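Long-range contact in sesquisabinene B synthase 2 (Santalum album, PDB 6A2A), which probably cyclises farnesyl diphosphate to sesquisabinene B, as a magnesium- or manganese-dependent plant terpene synthase of the Tpsb subfamily: residues L38-C51 and E546-P560. Residues are numbered along the deposited sequence; the frame is centred on the assembly and turned at random.
Sequences LWDYEFLQSLGDQC and ESWTKKQGMSVLIHP
Trp39 lays its indole against helix 546-558, and its two faces and its edge meet different partners. Over one face sits Ile558 CD1, 4.2 Å from the centroid of the five-membered ring and 13° off its normal, a CH-pi contact; CB of Leu38 covers the opposite face, toward the rim. Met554 takes the edge: its sulfur lies there in a Met-aromatic contact, and NE1 of Trp39 gives SD of Met554 a weak, bent hydrogen bond of 3.6 Å. The Met554 chain bends at its second torsion (chi2 -68°), which brings the sulfur to the indole edge. The benzo end of the indole runs up to the helix backbone, where CH2 of Trp39 stands 3.7 Å from CA of Gly553, an approach that the absence of a side chain at Gly553 permits. A leucine in place of Trp39 would probably leave Met554 SD without its N-H donor and open a gap beside Gly553.

Much of the remaining apolar packing gathers round Ile558. Its CD1 presses on Leu47 CD1 at 3.5 Å, tight for two methyls, while CG2 meets the edge of the Phe43 ring in plane, 3.7 Å from CZ. At the two ends, Cys51 SG touches Pro560 CG at 3.6 Å, and Leu38 CD1 abuts Thr549 CG2 at 3.7 Å.

Among polar groups, Glu546 passes alongside Leu38 and forms a salt bridge with Arg279. Lys550 brings its CE close to the carbonyl oxygen of Leu38.

The axes of helices 41-50 and 546-558 come no closer than 12.2 Å, at 31°; much of the space is spanned by Leu38 and Trp39, just ahead of the first helix. This plain packing, away from the metal-binding residues, joins the N-terminal segment to the last helix of the chain; helix 281-292 touches Leu38, Trp39 and Thr549, and helix 239-270 adjoins Cys51.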
ATOM      1  N   LEU A  38       3.256 -10.156 -18.823  1.00 30.00           N
ATOM      2  CA  LEU A  38       2.059 -10.678 -19.460  1.00 30.22           C
ATOM      3  C   LEU A  38       1.018  -9.621 -19.740  1.00 30.38           C
ATOM      4  O   LEU A  38       0.384  -9.654 -20.754  1.00 30.91           O
ATOM      5  CB  LEU A  38       1.460 -11.790 -18.621  1.00 31.78           C
ATOM      6  CG  LEU A  38       2.326 -13.029 -18.471  1.00 33.86           C
ATOM      7  CD1 LEU A  38       1.686 -13.960 -17.484  1.00 39.07           C
ATOM      8  CD2 LEU A  38       2.504 -13.727 -19.805  1.00 35.16           C
ATOM      9  N   TRP A  39       0.839  -8.718 -18.790  1.00 28.92           N
ATOM     10  CA  TRP A  39      -0.029  -7.581 -18.890  1.00 29.38           C
ATOM     11  C   TRP A  39       0.726  -6.405 -18.289  1.00 32.54           C
ATOM     12  O   TRP A  39       1.474  -6.564 -17.411  1.00 29.65           O
ATOM     13  CB  TRP A  39      -1.306  -7.805 -18.126  1.00 30.96           C
ATOM     14  CG  TRP A  39      -2.110  -8.874 -18.672  1.00 31.41           C
ATOM     15  CD1 TRP A  39      -2.945  -8.793 -19.691  1.00 33.78           C
ATOM     16  CD2 TRP A  39      -2.147 -10.222 -18.220  1.00 30.86           C
ATOM     17  NE1 TRP A  39      -3.516  -9.996 -19.931  1.00 33.75           N
ATOM     18  CE2 TRP A  39      -3.033 -10.897 -19.032  1.00 32.49           C
ATOM     19  CE3 TRP A  39      -1.515 -10.913 -17.206  1.00 29.14           C
ATOM     20  CZ2 TRP A  39      -3.296 -12.225 -18.876  1.00 33.15           C
ATOM     21  CZ3 TRP A  39      -1.770 -12.211 -17.049  1.00 31.17           C
ATOM     22  CH2 TRP A  39      -2.655 -12.866 -17.862  1.00 33.38           C
ATOM     23  N   ASP A  40       0.496  -5.223 -18.789  1.00 31.17           N
ATOM     24  CA  ASP A  40       1.141  -4.079 -18.248  1.00 39.88           C
ATOM     25  C   ASP A  40       0.427  -3.704 -16.961  1.00 34.37           C
ATOM     26  O   ASP A  40      -0.733  -3.925 -16.846  1.00 33.47           O
ATOM     27  CB  ASP A  40       1.175  -2.985 -19.317  1.00 50.65           C
ATOM     28  CG  ASP A  40       0.655  -1.690 -18.846  1.00 64.14           C
ATOM     29  OD1 ASP A  40       1.408  -0.955 -18.170  1.00 75.87           O
ATOM     30  OD2 ASP A  40      -0.506  -1.397 -19.160  1.00 72.37           O
ATOM     31  N   TYR A  41       1.132  -3.155 -15.995  1.00 37.09           N
ATOM     32  CA  TYR A  41       0.512  -2.829 -14.722  1.00 38.96           C
ATOM     33  C   TYR A  41      -0.642  -1.817 -14.704  1.00 42.74           C
ATOM     34  O   TYR A  41      -1.499  -1.918 -13.861  1.00 39.30           O
ATOM     35  CB  TYR A  41       1.537  -2.477 -13.678  1.00 38.95           C
ATOM     36  CG  TYR A  41       2.572  -3.556 -13.449  1.00 37.64           C
ATOM     37  CD1 TYR A  41       2.210  -4.827 -13.113  1.00 33.62           C
ATOM     38  CD2 TYR A  41       3.902  -3.283 -13.554  1.00 33.97           C
ATOM     39  CE1 TYR A  41       3.131  -5.788 -12.906  1.00 31.95           C
ATOM     40  CE2 TYR A  41       4.821  -4.241 -13.359  1.00 32.81           C
ATOM     41  CZ  TYR A  41       4.433  -5.496 -13.035  1.00 30.22           C
ATOM     42  OH  TYR A  41       5.383  -6.417 -12.842  1.00 29.60           O
ATOM     43  N   GLU A  42      -0.646  -0.853 -15.620  1.00 40.32           N
ATOM     44  CA  GLU A  42      -1.731   0.153 -15.654  1.00 41.18           C
ATOM     45  C   GLU A  42      -2.992  -0.553 -16.155  1.00 38.75           C
ATOM     46  O   GLU A  42      -4.104  -0.256 -15.717  1.00 42.88           O
ATOM     47  CB  GLU A  42      -1.330   1.392 -16.489  1.00 49.32           C
ATOM     48  CG  GLU A  42      -1.708   1.345 -17.975  1.00 57.44           C
ATOM     49  CD  GLU A  42      -1.717   2.664 -18.755  1.00 69.47           C
ATOM     50  OE1 GLU A  42      -0.982   2.769 -19.780  1.00 71.53           O
ATOM     51  OE2 GLU A  42      -2.490   3.575 -18.373  1.00 63.32           O
ATOM     52  N   PHE A  43      -2.822  -1.506 -17.070  1.00 34.32           N
ATOM     53  CA  PHE A  43      -3.952  -2.295 -17.488  1.00 34.83           C
ATOM     54  C   PHE A  43      -4.560  -3.034 -16.281  1.00 39.23           C
ATOM     55  O   PHE A  43      -5.803  -3.071 -16.082  1.00 37.67           O
ATOM     56  CB  PHE A  43      -3.543  -3.283 -18.564  1.00 34.93           C
ATOM     57  CG  PHE A  43      -4.673  -4.190 -18.931  1.00 38.90           C
ATOM     58  CD1 PHE A  43      -5.738  -3.703 -19.667  1.00 44.56           C
ATOM     59  CD2 PHE A  43      -4.717  -5.496 -18.474  1.00 44.91           C
ATOM     60  CE1 PHE A  43      -6.806  -4.526 -19.997  1.00 47.09           C
ATOM     61  CE2 PHE A  43      -5.799  -6.308 -18.780  1.00 46.33           C
ATOM     62  CZ  PHE A  43      -6.842  -5.823 -19.540  1.00 48.98           C
ATOM     63  N   LEU A  44      -3.693  -3.582 -15.449  1.00 38.64           N
ATOM     64  CA  LEU A  44      -4.153  -4.482 -14.389  1.00 37.15           C
ATOM     65  C   LEU A  44      -4.917  -3.658 -13.350  1.00 43.89           C
ATOM     66  O   LEU A  44      -5.900  -4.110 -12.755  1.00 42.63           O
ATOM     67  CB  LEU A  44      -2.940  -5.203 -13.781  1.00 36.71           C
ATOM     68  CG  LEU A  44      -2.372  -6.328 -14.652  1.00 36.17           C
ATOM     69  CD1 LEU A  44      -1.233  -7.060 -13.980  1.00 35.85           C
ATOM     70  CD2 LEU A  44      -3.448  -7.311 -15.080  1.00 35.72           C
ATOM     71  N   GLN A  45      -4.448  -2.433 -13.182  1.00 42.49           N
ATOM     72  CA  GLN A  45      -5.062  -1.466 -12.320  1.00 41.15           C
ATOM     73  C   GLN A  45      -6.386  -0.982 -12.930  1.00 40.45           C
ATOM     74  O   GLN A  45      -7.300  -0.640 -12.195  1.00 43.58           O
ATOM     75  CB  GLN A  45      -4.055  -0.352 -12.051  1.00 39.10           C
ATOM     76  CG  GLN A  45      -2.881  -0.822 -11.207  1.00 39.07           C
ATOM     77  CD  GLN A  45      -1.626  -0.031 -11.443  1.00 43.41           C
ATOM     78  OE1 GLN A  45      -1.648   1.022 -12.065  1.00 47.38           O
ATOM     79  NE2 GLN A  45      -0.507  -0.530 -10.949  1.00 42.53           N
ATOM     80  N   SER A  46      -6.509  -0.996 -14.247  1.00 45.75           N
ATOM     81  CA  SER A  46      -7.720  -0.487 -14.902  1.00 48.29           C
ATOM     82  C   SER A  46      -8.909  -1.424 -14.669  1.00 52.64           C
ATOM     83  O   SER A  46     -10.063  -0.984 -14.757  1.00 44.15           O
ATOM     84  CB  SER A  46      -7.500  -0.272 -16.388  1.00 49.21           C
ATOM     85  OG  SER A  46      -7.718  -1.475 -17.134  1.00 48.27           O
ATOM     86  N   LEU A  47      -8.622  -2.709 -14.409  1.00 51.88           N
ATOM     87  CA  LEU A  47      -9.637  -3.778 -14.432  1.00 49.30           C
ATOM     88  C   LEU A  47     -10.705  -3.562 -13.360  1.00 46.59           C
ATOM     89  O   LEU A  47     -11.873  -3.824 -13.636  1.00 52.32           O
ATOM     90  CB  LEU A  47      -8.980  -5.139 -14.176  1.00 48.17           C
ATOM     91  CG  LEU A  47      -8.254  -5.786 -15.344  1.00 45.35           C
ATOM     92  CD1 LEU A  47      -7.572  -7.050 -14.853  1.00 44.06           C
ATOM     93  CD2 LEU A  47      -9.206  -6.072 -16.498  1.00 49.17           C
ATOM     94  N   GLY A  48     -10.306  -3.168 -12.153  1.00 50.02           N
ATOM     95  CA  GLY A  48     -11.265  -2.878 -11.061  1.00 60.63           C
ATOM     96  C   GLY A  48     -12.551  -2.210 -11.558  1.00 69.75           C
ATOM     97  O   GLY A  48     -13.660  -2.713 -11.317  1.00 70.50           O
ATOM     98  N   ASP A  49     -12.427  -1.095 -12.283  1.00 74.95           N
ATOM     99  CA  ASP A  49     -13.612  -0.318 -12.727  1.00 76.39           C
ATOM    100  C   ASP A  49     -14.133  -0.628 -14.147  1.00 74.80           C
ATOM    101  O   ASP A  49     -15.257  -0.255 -14.489  1.00 77.29           O
ATOM    102  CB  ASP A  49     -13.319   1.173 -12.574  1.00 77.73           C
ATOM    103  CG  ASP A  49     -12.892   1.528 -11.166  1.00 77.73           C
ATOM    104  OD1 ASP A  49     -13.581   1.117 -10.206  1.00 78.92           O
ATOM    105  OD2 ASP A  49     -11.857   2.206 -11.019  1.00 82.14           O
ATOM    106  N   GLN A  50     -13.315  -1.303 -14.955  1.00 70.91           N
ATOM    107  CA  GLN A  50     -13.709  -1.808 -16.287  1.00 70.88           C
ATOM    108  C   GLN A  50     -14.867  -2.814 -16.162  1.00 70.81           C
ATOM    109  O   GLN A  50     -15.759  -2.858 -17.023  1.00 70.39           O
ATOM    110  CB  GLN A  50     -12.486  -2.434 -16.975  1.00 74.75           C
ATOM    111  CG  GLN A  50     -12.801  -3.444 -18.075  1.00 82.62           C
ATOM    112  CD  GLN A  50     -13.045  -2.827 -19.430  1.00 91.40           C
ATOM    113  OE1 GLN A  50     -13.101  -1.607 -19.584  1.00 94.64           O
ATOM    114  NE2 GLN A  50     -13.195  -3.683 -20.431  1.00 91.62           N
ATOM    115  N   CYS A  51     -14.855  -3.629 -15.106  1.00 65.29           N
ATOM    116  CA  CYS A  51     -15.701  -4.843 -15.034  1.00 59.81           C
ATOM    117  C   CYS A  51     -16.670  -4.770 -13.843  1.00 59.63           C
ATOM    118  O   CYS A  51     -17.185  -5.808 -13.382  1.00 57.83           O
ATOM    119  CB  CYS A  51     -14.829  -6.094 -14.924  1.00 55.78           C
ATOM    120  SG  CYS A  51     -13.653  -6.281 -16.295  1.00 47.32           S
ATOM    121  N   GLU A 546       4.156 -19.795 -21.766  1.00 53.26           N
ATOM    122  CA  GLU A 546       3.763 -18.407 -21.653  1.00 48.94           C
ATOM    123  C   GLU A 546       2.328 -18.241 -22.158  1.00 40.16           C
ATOM    124  O   GLU A 546       1.501 -17.656 -21.500  1.00 40.31           O
ATOM    125  CB  GLU A 546       4.685 -17.522 -22.491  1.00 58.23           C
ATOM    126  CG  GLU A 546       4.289 -16.054 -22.506  1.00 64.12           C
ATOM    127  CD  GLU A 546       5.235 -15.146 -21.743  1.00 73.69           C
ATOM    128  OE1 GLU A 546       5.544 -15.468 -20.576  1.00 82.23           O
ATOM    129  OE2 GLU A 546       5.664 -14.120 -22.320  1.00 76.62           O
ATOM    130  N   SER A 547       2.065 -18.728 -23.351  1.00 36.91           N
ATOM    131  CA  SER A 547       0.735 -18.647 -23.963  1.00 35.98           C
ATOM    132  C   SER A 547      -0.321 -19.353 -23.108  1.00 29.77           C
ATOM    133  O   SER A 547      -1.409 -18.878 -22.969  1.00 31.76           O
ATOM    134  CB  SER A 547       0.763 -19.274 -25.333  1.00 40.46           C
ATOM    135  OG  SER A 547       1.315 -20.573 -25.253  1.00 42.23           O
ATOM    136  N   TRP A 548       0.001 -20.521 -22.608  1.00 30.24           N
ATOM    137  CA  TRP A 548      -0.929 -21.247 -21.736  1.00 31.14           C
ATOM    138  C   TRP A 548      -1.247 -20.415 -20.481  1.00 26.54           C
ATOM    139  O   TRP A 548      -2.400 -20.296 -20.070  1.00 29.39           O
ATOM    140  CB  TRP A 548      -0.365 -22.625 -21.390  1.00 30.71           C
ATOM    141  CG  TRP A 548      -1.243 -23.422 -20.473  1.00 33.91           C
ATOM    142  CD1 TRP A 548      -2.199 -24.339 -20.787  1.00 38.51           C
ATOM    143  CD2 TRP A 548      -1.235 -23.338 -19.040  1.00 32.53           C
ATOM    144  NE1 TRP A 548      -2.776 -24.832 -19.644  1.00 39.14           N
ATOM    145  CE2 TRP A 548      -2.198 -24.234 -18.559  1.00 34.65           C
ATOM    146  CE3 TRP A 548      -0.491 -22.590 -18.125  1.00 30.91           C
ATOM    147  CZ2 TRP A 548      -2.412 -24.418 -17.196  1.00 30.19           C
ATOM    148  CZ3 TRP A 548      -0.734 -22.738 -16.778  1.00 32.99           C
ATOM    149  CH2 TRP A 548      -1.681 -23.659 -16.327  1.00 28.97           C
ATOM    150  N   THR A 549      -0.221 -19.858 -19.873  1.00 28.44           N
ATOM    151  CA  THR A 549      -0.378 -19.019 -18.665  1.00 31.81           C
ATOM    152  C   THR A 549      -1.286 -17.839 -18.984  1.00 30.30           C
ATOM    153  O   THR A 549      -2.200 -17.498 -18.261  1.00 25.73           O
ATOM    154  CB  THR A 549       0.987 -18.526 -18.184  1.00 36.49           C
ATOM    155  OG1 THR A 549       1.680 -19.726 -17.865  1.00 36.33           O
ATOM    156  CG2 THR A 549       0.917 -17.589 -16.997  1.00 37.72           C
ATOM    157  N   LYS A 550      -1.013 -17.238 -20.128  1.00 28.58           N
ATOM    158  CA  LYS A 550      -1.733 -16.073 -20.504  1.00 30.97           C
ATOM    159  C   LYS A 550      -3.190 -16.420 -20.725  1.00 28.94           C
ATOM    160  O   LYS A 550      -4.073 -15.650 -20.340  1.00 28.40           O
ATOM    161  CB  LYS A 550      -1.149 -15.453 -21.780  1.00 35.37           C
ATOM    162  CG  LYS A 550      -1.809 -14.142 -22.159  1.00 40.11           C
ATOM    163  CD  LYS A 550      -0.860 -13.138 -22.757  1.00 46.13           C
ATOM    164  CE  LYS A 550      -1.477 -11.756 -22.810  1.00 48.86           C
ATOM    165  NZ  LYS A 550      -2.249 -11.578 -24.059  1.00 52.11           N
ATOM    166  N   LYS A 551      -3.426 -17.590 -21.315  1.00 25.12           N
ATOM    167  CA  LYS A 551      -4.767 -17.999 -21.570  1.00 28.57           C
ATOM    168  C   LYS A 551      -5.515 -18.164 -20.246  1.00 26.95           C
ATOM    169  O   LYS A 551      -6.687 -17.829 -20.145  1.00 26.96           O
ATOM    170  CB  LYS A 551      -4.746 -19.298 -22.390  1.00 32.62           C
ATOM    171  CG  LYS A 551      -6.132 -19.879 -22.639  1.00 37.76           C
ATOM    172  CD  LYS A 551      -6.173 -21.271 -23.204  1.00 44.89           C
ATOM    173  CE  LYS A 551      -7.290 -22.094 -22.593  1.00 50.80           C
ATOM    174  NZ  LYS A 551      -6.768 -23.081 -21.610  1.00 54.00           N
ATOM    175  N   GLN A 552      -4.856 -18.780 -19.260  1.00 26.13           N
ATOM    176  CA  GLN A 552      -5.500 -19.040 -17.978  1.00 24.87           C
ATOM    177  C   GLN A 552      -5.782 -17.725 -17.239  1.00 23.33           C
ATOM    178  O   GLN A 552      -6.853 -17.540 -16.641  1.00 27.45           O
ATOM    179  CB  GLN A 552      -4.579 -19.933 -17.124  1.00 23.77           C
ATOM    180  CG  GLN A 552      -4.452 -21.341 -17.626  1.00 26.85           C
ATOM    181  CD  GLN A 552      -5.746 -22.113 -17.754  1.00 26.30           C
ATOM    182  OE1 GLN A 552      -5.785 -23.042 -18.531  1.00 35.51           O
ATOM    183  NE2 GLN A 552      -6.767 -21.821 -16.948  1.00 27.17           N
ATOM    184  N   GLY A 553      -4.810 -16.795 -17.230  1.00 23.85           N
ATOM    185  CA  GLY A 553      -5.007 -15.479 -16.621  1.00 22.17           C
ATOM    186  C   GLY A 553      -6.115 -14.705 -17.303  1.00 26.12           C
ATOM    187  O   GLY A 553      -6.884 -14.029 -16.617  1.00 22.68           O
ATOM    188  N   MET A 554      -6.240 -14.834 -18.634  1.00 26.26           N
ATOM    189  CA  MET A 554      -7.270 -14.073 -19.382  1.00 28.75           C
ATOM    190  C   MET A 554      -8.645 -14.583 -18.952  1.00 28.99           C
ATOM    191  O   MET A 554      -9.556 -13.814 -18.688  1.00 30.62           O
ATOM    192  CB  MET A 554      -7.138 -14.258 -20.901  1.00 33.76           C
ATOM    193  CG  MET A 554      -5.987 -13.490 -21.535  1.00 35.41           C
ATOM    194  SD  MET A 554      -6.279 -11.693 -21.473  1.00 41.54           S
ATOM    195  CE  MET A 554      -5.034 -11.106 -22.625  1.00 55.37           C
ATOM    196  N   SER A 555      -8.795 -15.886 -18.839  1.00 27.74           N
ATOM    197  CA  SER A 555     -10.156 -16.380 -18.576  1.00 29.97           C
ATOM    198  C   SER A 555     -10.520 -16.248 -17.100  1.00 27.66           C
ATOM    199  O   SER A 555     -11.715 -16.142 -16.765  1.00 24.86           O
ATOM    200  CB  SER A 555     -10.340 -17.776 -19.062  1.00 33.61           C
ATOM    201  OG  SER A 555      -9.549 -18.644 -18.318  1.00 35.87           O
ATOM    202  N   VAL A 556      -9.537 -16.319 -16.200  1.00 25.53           N
ATOM    203  CA  VAL A 556      -9.872 -16.345 -14.787  1.00 24.35           C
ATOM    204  C   VAL A 556      -9.810 -14.969 -14.144  1.00 22.63           C
ATOM    205  O   VAL A 556     -10.652 -14.683 -13.342  1.00 24.71           O
ATOM    206  CB  VAL A 556      -9.034 -17.416 -14.062  1.00 26.12           C
ATOM    207  CG1 VAL A 556      -9.190 -17.348 -12.559  1.00 25.85           C
ATOM    208  CG2 VAL A 556      -9.472 -18.771 -14.600  1.00 26.35           C
ATOM    209  N   LEU A 557      -8.917 -14.068 -14.582  1.00 23.33           N
ATOM    210  CA  LEU A 557      -8.733 -12.819 -13.899  1.00 23.76           C
ATOM    211  C   LEU A 557      -9.215 -11.618 -14.725  1.00 25.39           C
ATOM    212  O   LEU A 557      -9.738 -10.627 -14.140  1.00 26.51           O
ATOM    213  CB  LEU A 557      -7.249 -12.685 -13.579  1.00 26.22           C
ATOM    214  CG  LEU A 557      -6.832 -11.384 -12.915  1.00 28.42           C
ATOM    215  CD1 LEU A 557      -7.481 -11.212 -11.551  1.00 31.86           C
ATOM    216  CD2 LEU A 557      -5.317 -11.324 -12.776  1.00 32.17           C
ATOM    217  N   ILE A 558      -8.973 -11.658 -16.032  1.00 25.91           N
ATOM    218  CA  ILE A 558      -9.124 -10.457 -16.887  1.00 26.87           C
ATOM    219  C   ILE A 558     -10.542 -10.334 -17.460  1.00 28.02           C
ATOM    220  O   ILE A 558     -11.118  -9.248 -17.412  1.00 29.27           O
ATOM    221  CB  ILE A 558      -8.132 -10.468 -18.054  1.00 30.09           C
ATOM    222  CG1 ILE A 558      -6.669 -10.670 -17.632  1.00 29.77           C
ATOM    223  CG2 ILE A 558      -8.310  -9.208 -18.902  1.00 33.06           C
ATOM    224  CD1 ILE A 558      -6.159  -9.692 -16.644  1.00 28.07           C
ATOM    225  N   HIS A 559     -11.038 -11.385 -18.087  1.00 28.62           N
ATOM    226  CA  HIS A 559     -12.303 -11.301 -18.890  1.00 30.83           C
ATOM    227  C   HIS A 559     -13.480 -11.820 -18.082  1.00 30.57           C
ATOM    228  O   HIS A 559     -13.488 -13.004 -17.741  1.00 27.38           O
ATOM    229  CB  HIS A 559     -12.212 -12.126 -20.174  1.00 35.12           C
ATOM    230  CG  HIS A 559     -11.286 -11.579 -21.201  1.00 39.29           C
ATOM    231  ND1 HIS A 559     -10.482 -12.391 -21.964  1.00 46.91           N
ATOM    232  CD2 HIS A 559     -10.996 -10.313 -21.571  1.00 50.20           C
ATOM    233  CE1 HIS A 559      -9.736 -11.650 -22.765  1.00 46.51           C
ATOM    234  NE2 HIS A 559     -10.021 -10.375 -22.536  1.00 44.80           N
ATOM    235  N   PRO A 560     -14.495 -10.983 -17.856  1.00 28.85           N
ATOM    236  CA  PRO A 560     -15.711 -11.522 -17.227  1.00 31.75           C
ATOM    237  C   PRO A 560     -16.374 -12.534 -18.173  1.00 28.59           C
ATOM    238  O   PRO A 560     -16.090 -12.549 -19.390  1.00 32.14           O
ATOM    239  CB  PRO A 560     -16.628 -10.315 -16.943  1.00 33.42           C
ATOM    240  CG  PRO A 560     -15.704  -9.121 -17.026  1.00 33.13           C
ATOM    241  CD  PRO A 560     -14.604  -9.516 -17.991  1.00 31.42           C
TER